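Local coordinates for glycosyltransferase Gtf1 (Streptococcus gordonii, PDB 5E9T), which is a glycosyltransferase of the GT-B clan, built from two Rossmann-like domains and an added extended beta-sheet domain, at residues R29-I43 with T52-Y66. The protein carries 1 engineered substitution. Sequence-based numbering, arbitrary orientation.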
loop_
_atom_site.group_PDB
_atom_site.type_symbol
_atom_site.label_atom_id
_atom_site.label_comp_id
_atom_site.label_asym_id
_atom_site.label_seq_id
_atom_site.Cartn_x
_atom_site.Cartn_y
_atom_site.Cartn_z
ATOM N N ARG A 29 -30.182 -22.774 18.378
ATOM C CA ARG A 29 -30.368 -24.186 18.058
ATOM C C ARG A 29 -31.844 -24.565 18.072
ATOM O O ARG A 29 -32.366 -25.106 17.091
ATOM C CB ARG A 29 -29.581 -25.062 19.036
ATOM C CG ARG A 29 -28.075 -24.951 18.910
ATOM C CD ARG A 29 -27.377 -26.069 19.660
ATOM N NE ARG A 29 -26.019 -25.703 20.046
ATOM C CZ ARG A 29 -25.606 -25.598 21.304
ATOM N NH1 ARG A 29 -26.446 -25.843 22.301
ATOM N NH2 ARG A 29 -24.353 -25.256 21.567
ATOM N N ARG A 30 -32.533 -24.290 19.184
ATOM C CA ARG A 30 -33.941 -24.661 19.302
ATOM C C ARG A 30 -34.782 -24.003 18.219
ATOM O O ARG A 30 -35.706 -24.621 17.676
ATOM C CB ARG A 30 -34.476 -24.275 20.676
ATOM C CG ARG A 30 -33.678 -24.810 21.832
ATOM C CD ARG A 30 -34.165 -24.174 23.108
ATOM N NE ARG A 30 -33.838 -24.972 24.278
ATOM C CZ ARG A 30 -33.554 -24.452 25.463
ATOM N NH1 ARG A 30 -33.543 -23.140 25.615
ATOM N NH2 ARG A 30 -33.267 -25.238 26.490
ATOM N N ILE A 31 -34.484 -22.744 17.900
ATOM C CA ILE A 31 -35.157 -22.045 16.819
ATOM C C ILE A 31 -34.864 -22.671 15.464
ATOM O O ILE A 31 -35.564 -22.384 14.487
ATOM C CB ILE A 31 -34.749 -20.556 16.859
ATOM C CG1 ILE A 31 -34.975 -20.004 18.265
ATOM C CG2 ILE A 31 -35.530 -19.732 15.850
ATOM C CD1 ILE A 31 -34.661 -18.548 18.393
ATOM N N GLN A 32 -33.858 -23.547 15.392
ATOM C CA GLN A 32 -33.431 -24.180 14.145
ATOM C C GLN A 32 -32.954 -23.148 13.128
ATOM O O GLN A 32 -33.058 -23.356 11.917
ATOM C CB GLN A 32 -34.535 -25.062 13.551
ATOM C CG GLN A 32 -34.552 -26.475 14.107
ATOM C CD GLN A 32 -35.946 -26.948 14.468
ATOM O OE1 GLN A 32 -36.921 -26.619 13.793
ATOM N NE2 GLN A 32 -36.046 -27.726 15.541
ATOM N N GLN A 33 -32.427 -22.026 13.616
ATOM C CA GLN A 33 -31.770 -21.059 12.751
ATOM C C GLN A 33 -30.285 -21.392 12.740
ATOM O O GLN A 33 -29.597 -21.132 13.741
ATOM C CB GLN A 33 -32.003 -19.640 13.251
ATOM C CG GLN A 33 -31.350 -18.567 12.398
ATOM C CD GLN A 33 -32.112 -18.299 11.114
ATOM O OE1 GLN A 33 -31.550 -17.802 10.138
ATOM N NE2 GLN A 33 -33.402 -18.620 11.112
ATOM N N PRO A 34 -29.750 -21.957 11.657
ATOM C CA PRO A 34 -28.366 -22.447 11.692
ATOM C C PRO A 34 -27.374 -21.303 11.810
ATOM O O PRO A 34 -27.485 -20.282 11.126
ATOM C CB PRO A 34 -28.219 -23.186 10.358
ATOM C CG PRO A 34 -29.218 -22.544 9.467
ATOM C CD PRO A 34 -30.380 -22.169 10.344
ATOM N N ALA A 35 -26.393 -21.483 12.688
ATOM C CA ALA A 35 -25.444 -20.428 12.999
ATOM C C ALA A 35 -24.023 -20.968 13.014
ATOM O O ALA A 35 -23.781 -22.137 13.324
ATOM C CB ALA A 35 -25.757 -19.776 14.351
ATOM N N LYS A 36 -23.088 -20.092 12.667
ATOM C CA LYS A 36 -21.664 -20.338 12.813
ATOM C C LYS A 36 -21.078 -19.237 13.684
ATOM O O LYS A 36 -21.492 -18.075 13.592
ATOM C CB LYS A 36 -20.963 -20.376 11.450
ATOM C CG LYS A 36 -21.408 -21.520 10.548
ATOM C CD LYS A 36 -20.621 -22.788 10.830
ATOM C CE LYS A 36 -21.190 -23.978 10.075
ATOM N NZ LYS A 36 -22.400 -24.532 10.748
ATOM N N PHE A 37 -20.127 -19.601 14.539
ATOM C CA PHE A 37 -19.499 -18.656 15.456
ATOM C C PHE A 37 -18.027 -18.532 15.086
ATOM O O PHE A 37 -17.264 -19.497 15.202
ATOM C CB PHE A 37 -19.696 -19.092 16.906
ATOM C CG PHE A 37 -21.092 -18.859 17.410
ATOM C CD1 PHE A 37 -22.133 -19.683 17.013
ATOM C CD2 PHE A 37 -21.368 -17.803 18.259
ATOM C CE1 PHE A 37 -23.420 -19.464 17.465
ATOM C CE2 PHE A 37 -22.655 -17.580 18.716
ATOM C CZ PHE A 37 -23.681 -18.413 18.318
ATOM N N ILE A 38 -17.640 -17.337 14.646
ATOM C CA ILE A 38 -16.346 -17.081 14.024
ATOM C C ILE A 38 -15.412 -16.434 15.039
ATOM O O ILE A 38 -15.813 -15.527 15.780
ATOM C CB ILE A 38 -16.523 -16.192 12.777
ATOM C CG1 ILE A 38 -17.368 -16.920 11.727
ATOM C CG2 ILE A 38 -15.175 -15.763 12.209
ATOM C CD1 ILE A 38 -17.945 -16.015 10.659
ATOM N N PHE A 39 -14.165 -16.902 15.076
ATOM C CA PHE A 39 -13.127 -16.348 15.942
ATOM C C PHE A 39 -11.938 -15.946 15.083
ATOM O O PHE A 39 -11.389 -16.777 14.352
ATOM C CB PHE A 39 -12.701 -17.356 17.009
ATOM C CG PHE A 39 -13.743 -17.602 18.061
ATOM C CD1 PHE A 39 -14.716 -18.570 17.879
ATOM C CD2 PHE A 39 -13.747 -16.863 19.233
ATOM C CE1 PHE A 39 -15.674 -18.798 18.844
ATOM C CE2 PHE A 39 -14.705 -17.086 20.203
ATOM C CZ PHE A 39 -15.670 -18.056 20.008
HETATM N N MSE A 40 -11.552 -14.676 15.160
HETATM C CA MSE A 40 -10.474 -14.153 14.322
HETATM C C MSE A 40 -9.075 -14.261 14.918
HETATM O O MSE A 40 -8.087 -14.131 14.197
HETATM C CB MSE A 40 -10.742 -12.685 13.988
HETATM C CG MSE A 40 -12.086 -12.429 13.357
HETATM SE SE MSE A 40 -12.212 -13.145 11.568
HETATM C CE MSE A 40 -13.819 -12.204 11.018
ATOM N N ASP A 41 -8.977 -14.497 16.223
ATOM C CA ASP A 41 -7.673 -14.463 16.866
ATOM C C ASP A 41 -6.873 -15.718 16.533
ATOM O O ASP A 41 -7.420 -16.772 16.199
ATOM C CB ASP A 41 -7.812 -14.321 18.383
ATOM C CG ASP A 41 -8.125 -12.899 18.810
ATOM O OD1 ASP A 41 -7.995 -11.983 17.972
ATOM O OD2 ASP A 41 -8.494 -12.699 19.987
HETATM N N MSE A 42 -5.557 -15.597 16.647
HETATM C CA MSE A 42 -4.682 -16.733 16.437
HETATM C C MSE A 42 -4.494 -17.403 17.780
HETATM O O MSE A 42 -3.801 -16.876 18.648
HETATM C CB MSE A 42 -3.351 -16.257 15.849
HETATM C CG MSE A 42 -2.187 -17.225 15.870
HETATM SE SE MSE A 42 -2.598 -18.928 15.111
HETATM C CE MSE A 42 -2.252 -18.561 13.258
ATOM N N ILE A 43 -5.118 -18.568 17.949
ATOM C CA ILE A 43 -5.142 -19.268 19.229
ATOM C C ILE A 43 -4.421 -20.596 19.039
ATOM O O ILE A 43 -5.001 -21.557 18.519
ATOM C CB ILE A 43 -6.580 -19.485 19.711
ATOM C CG1 ILE A 43 -7.357 -18.168 19.624
ATOM C CG2 ILE A 43 -6.597 -20.048 21.117
ATOM C CD1 ILE A 43 -8.858 -18.332 19.634
ATOM N N THR A 52 -13.944 -23.786 22.999
ATOM C CA THR A 52 -15.335 -23.626 22.585
ATOM C C THR A 52 -16.237 -24.658 23.252
ATOM O O THR A 52 -17.356 -24.336 23.670
ATOM C CB THR A 52 -15.441 -23.728 21.066
ATOM O OG1 THR A 52 -14.976 -25.016 20.642
ATOM C CG2 THR A 52 -14.602 -22.648 20.407
ATOM N N GLU A 53 -15.773 -25.905 23.352
ATOM C CA GLU A 53 -16.553 -26.928 24.042
ATOM C C GLU A 53 -16.684 -26.623 25.527
ATOM O O GLU A 53 -17.713 -26.942 26.137
ATOM C CB GLU A 53 -15.919 -28.303 23.826
ATOM C CG GLU A 53 -16.509 -29.415 24.676
ATOM C CD GLU A 53 -16.181 -30.792 24.135
ATOM O OE1 GLU A 53 -16.832 -31.216 23.157
ATOM O OE2 GLU A 53 -15.265 -31.445 24.681
ATOM N N ASN A 54 -15.667 -25.996 26.120
ATOM C CA ASN A 54 -15.739 -25.644 27.532
ATOM C C ASN A 54 -16.885 -24.684 27.814
ATOM O O ASN A 54 -17.457 -24.704 28.909
ATOM C CB ASN A 54 -14.416 -25.028 27.986
ATOM C CG ASN A 54 -14.366 -24.799 29.478
ATOM O OD1 ASN A 54 -14.675 -25.695 30.263
ATOM N ND2 ASN A 54 -13.981 -23.593 29.882
ATOM N N ILE A 55 -17.226 -23.828 26.847
ATOM C CA ILE A 55 -18.280 -22.841 27.031
ATOM C C ILE A 55 -19.617 -23.288 26.449
ATOM O O ILE A 55 -20.624 -22.586 26.628
ATOM C CB ILE A 55 -17.850 -21.482 26.446
ATOM C CG1 ILE A 55 -18.487 -20.331 27.222
ATOM C CG2 ILE A 55 -18.210 -21.395 24.985
ATOM C CD1 ILE A 55 -18.087 -18.971 26.704
ATOM N N GLY A 56 -19.674 -24.450 25.794
ATOM C CA GLY A 56 -20.934 -25.011 25.339
ATOM C C GLY A 56 -21.178 -25.060 23.840
ATOM O O GLY A 56 -22.210 -25.611 23.434
ATOM N N PHE A 57 -20.303 -24.507 23.000
ATOM C CA PHE A 57 -20.518 -24.636 21.563
ATOM C C PHE A 57 -20.372 -26.088 21.111
ATOM O O PHE A 57 -19.741 -26.917 21.773
ATOM C CB PHE A 57 -19.529 -23.786 20.763
ATOM C CG PHE A 57 -19.705 -22.311 20.937
ATOM C CD1 PHE A 57 -20.768 -21.648 20.349
ATOM C CD2 PHE A 57 -18.780 -21.578 21.653
ATOM C CE1 PHE A 57 -20.918 -20.284 20.504
ATOM C CE2 PHE A 57 -18.926 -20.216 21.812
ATOM C CZ PHE A 57 -19.994 -19.569 21.237
ATOM N N LEU A 58 -20.969 -26.387 19.961
ATOM C CA LEU A 58 -20.711 -27.632 19.251
ATOM C C LEU A 58 -19.630 -27.391 18.206
ATOM O O LEU A 58 -19.560 -26.311 17.611
ATOM C CB LEU A 58 -21.981 -28.158 18.581
ATOM C CG LEU A 58 -23.253 -28.221 19.431
ATOM C CD1 LEU A 58 -24.428 -28.724 18.603
ATOM C CD2 LEU A 58 -23.043 -29.092 20.658
ATOM N N ASP A 59 -18.775 -28.395 17.998
ATOM C CA ASP A 59 -17.688 -28.242 17.034
ATOM C C ASP A 59 -18.215 -27.916 15.644
ATOM O O ASP A 59 -17.555 -27.204 14.878
ATOM C CB ASP A 59 -16.837 -29.510 16.995
ATOM C CG ASP A 59 -16.381 -29.945 18.374
ATOM O OD1 ASP A 59 -16.465 -29.125 19.314
ATOM O OD2 ASP A 59 -15.941 -31.106 18.516
ATOM N N GLU A 60 -19.406 -28.413 15.306
ATOM C CA GLU A 60 -20.043 -28.079 14.040
ATOM C C GLU A 60 -20.437 -26.609 13.943
ATOM O O GLU A 60 -20.771 -26.148 12.846
ATOM C CB GLU A 60 -21.271 -28.970 13.839
ATOM C CG GLU A 60 -22.009 -29.277 15.135
ATOM C CD GLU A 60 -23.235 -30.147 14.930
ATOM O OE1 GLU A 60 -23.434 -31.093 15.724
ATOM O OE2 GLU A 60 -24.000 -29.885 13.980
ATOM N N GLU A 61 -20.428 -25.871 15.055
ATOM C CA GLU A 61 -20.774 -24.456 15.059
ATOM C C GLU A 61 -19.575 -23.521 14.945
ATOM O O GLU A 61 -19.772 -22.316 14.754
ATOM C CB GLU A 61 -21.549 -24.111 16.338
ATOM C CG GLU A 61 -22.929 -24.736 16.420
ATOM C CD GLU A 61 -23.509 -24.689 17.822
ATOM O OE1 GLU A 61 -22.730 -24.769 18.795
ATOM O OE2 GLU A 61 -24.746 -24.567 17.951
ATOM N N ILE A 62 -18.350 -24.029 15.048
ATOM C CA ILE A 62 -17.167 -23.187 15.208
ATOM C C ILE A 62 -16.510 -22.958 13.856
ATOM O O ILE A 62 -16.275 -23.907 13.099
ATOM C CB ILE A 62 -16.169 -23.811 16.198
ATOM C CG1 ILE A 62 -16.757 -23.810 17.609
ATOM C CG2 ILE A 62 -14.834 -23.069 16.156
ATOM C CD1 ILE A 62 -17.297 -22.465 18.034
ATOM N N ILE A 63 -16.210 -21.698 13.554
ATOM C CA ILE A 63 -15.366 -21.329 12.425
ATOM C C ILE A 63 -14.179 -20.564 12.991
ATOM O O ILE A 63 -14.337 -19.448 13.501
ATOM C CB ILE A 63 -16.112 -20.485 11.383
ATOM C CG1 ILE A 63 -17.161 -21.328 10.655
ATOM C CG2 ILE A 63 -15.133 -19.867 10.392
ATOM C CD1 ILE A 63 -17.858 -20.582 9.541
ATOM N N TRP A 64 -12.995 -21.157 12.909
ATOM C CA TRP A 64 -11.765 -20.474 13.277
ATOM C C TRP A 64 -11.105 -19.949 12.010
ATOM O O TRP A 64 -10.923 -20.699 11.042
ATOM C CB TRP A 64 -10.808 -21.397 14.031
ATOM C CG TRP A 64 -9.571 -20.682 14.460
ATOM C CD1 TRP A 64 -9.465 -19.364 14.782
ATOM C CD2 TRP A 64 -8.255 -21.235 14.589
ATOM N NE1 TRP A 64 -8.169 -19.059 15.115
ATOM C CE2 TRP A 64 -7.404 -20.190 15.004
ATOM C CE3 TRP A 64 -7.714 -22.510 14.398
ATOM C CZ2 TRP A 64 -6.042 -20.381 15.230
ATOM C CZ3 TRP A 64 -6.362 -22.697 14.622
ATOM C CH2 TRP A 64 -5.542 -21.638 15.034
ATOM N N LEU A 65 -10.748 -18.661 12.025
ATOM C CA LEU A 65 -10.238 -17.995 10.831
ATOM C C LEU A 65 -9.111 -18.784 10.177
ATOM O O LEU A 65 -9.151 -19.072 8.976
ATOM C CB LEU A 65 -9.751 -16.592 11.187
ATOM C CG LEU A 65 -8.998 -15.914 10.045
ATOM C CD1 LEU A 65 -9.940 -15.717 8.889
ATOM C CD2 LEU A 65 -8.400 -14.589 10.482
ATOM N N TYR A 66 -8.097 -19.147 10.957
ATOM C CA TYR A 66 -6.905 -19.740 10.371
ATOM C C TYR A 66 -7.113 -21.196 9.981
ATOM O O TYR A 66 -6.449 -21.687 9.063
ATOM C CB TYR A 66 -5.738 -19.600 11.342
ATOM C CG TYR A 66 -5.393 -18.159 11.640
ATOM C CD1 TYR A 66 -4.576 -17.439 10.790
ATOM C CD2 TYR A 66 -5.892 -17.516 12.768
ATOM C CE1 TYR A 66 -4.252 -16.124 11.051
ATOM C CE2 TYR A 66 -5.572 -16.192 13.036
ATOM C CZ TYR A 66 -4.747 -15.507 12.170
ATOM O OH TYR A 66 -4.407 -14.198 12.406
#
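Glu61 OE1 is gripped by two donors, Arg29 NH2 at 3.2 Å, which lies on its syn side, and the backbone N of Leu58 at 2.7 Å, on the anti side, well out of the carboxylate plane. Arg29 NE takes the other oxygen, Glu61 OE2, at 2.7 Å, completing a side-on salt bridge with guanidinium and carboxylate planes only 21° apart. Arg29 NH2 also donates to Gly56 O, so three acceptors fix the guanidinium's rotation, while Leu58 CD2 lies over one face, toward the rim. Beyond this pair, the backbones of Phe37 and Phe39 donate to Glu61 O and Ile63 O and accept from Ile63 N and Leu65 N, setting strands 35-39 and 62-64 in parallel register. On one sheet face, Phe57 CE1 presses on the Phe37 ring, planes 50° apart, and Phe39 meets Ile62 CD1 at its ring edge; on the other, Ile38 CG1 lies alongside Ile63. At the C-terminal ends, Trp64 NE1 donates in its ring plane to Asp41 O (2.6 Å). Bent at chi2 and chi3, selenomethionine Met42 centres CE over the Tyr66 ring and sets its selenium at the Trp64 edge, by CZ2. With helix 48-55, the strands form a marginal beta-alpha-beta unit, as in Rossmann-like GT-B domains.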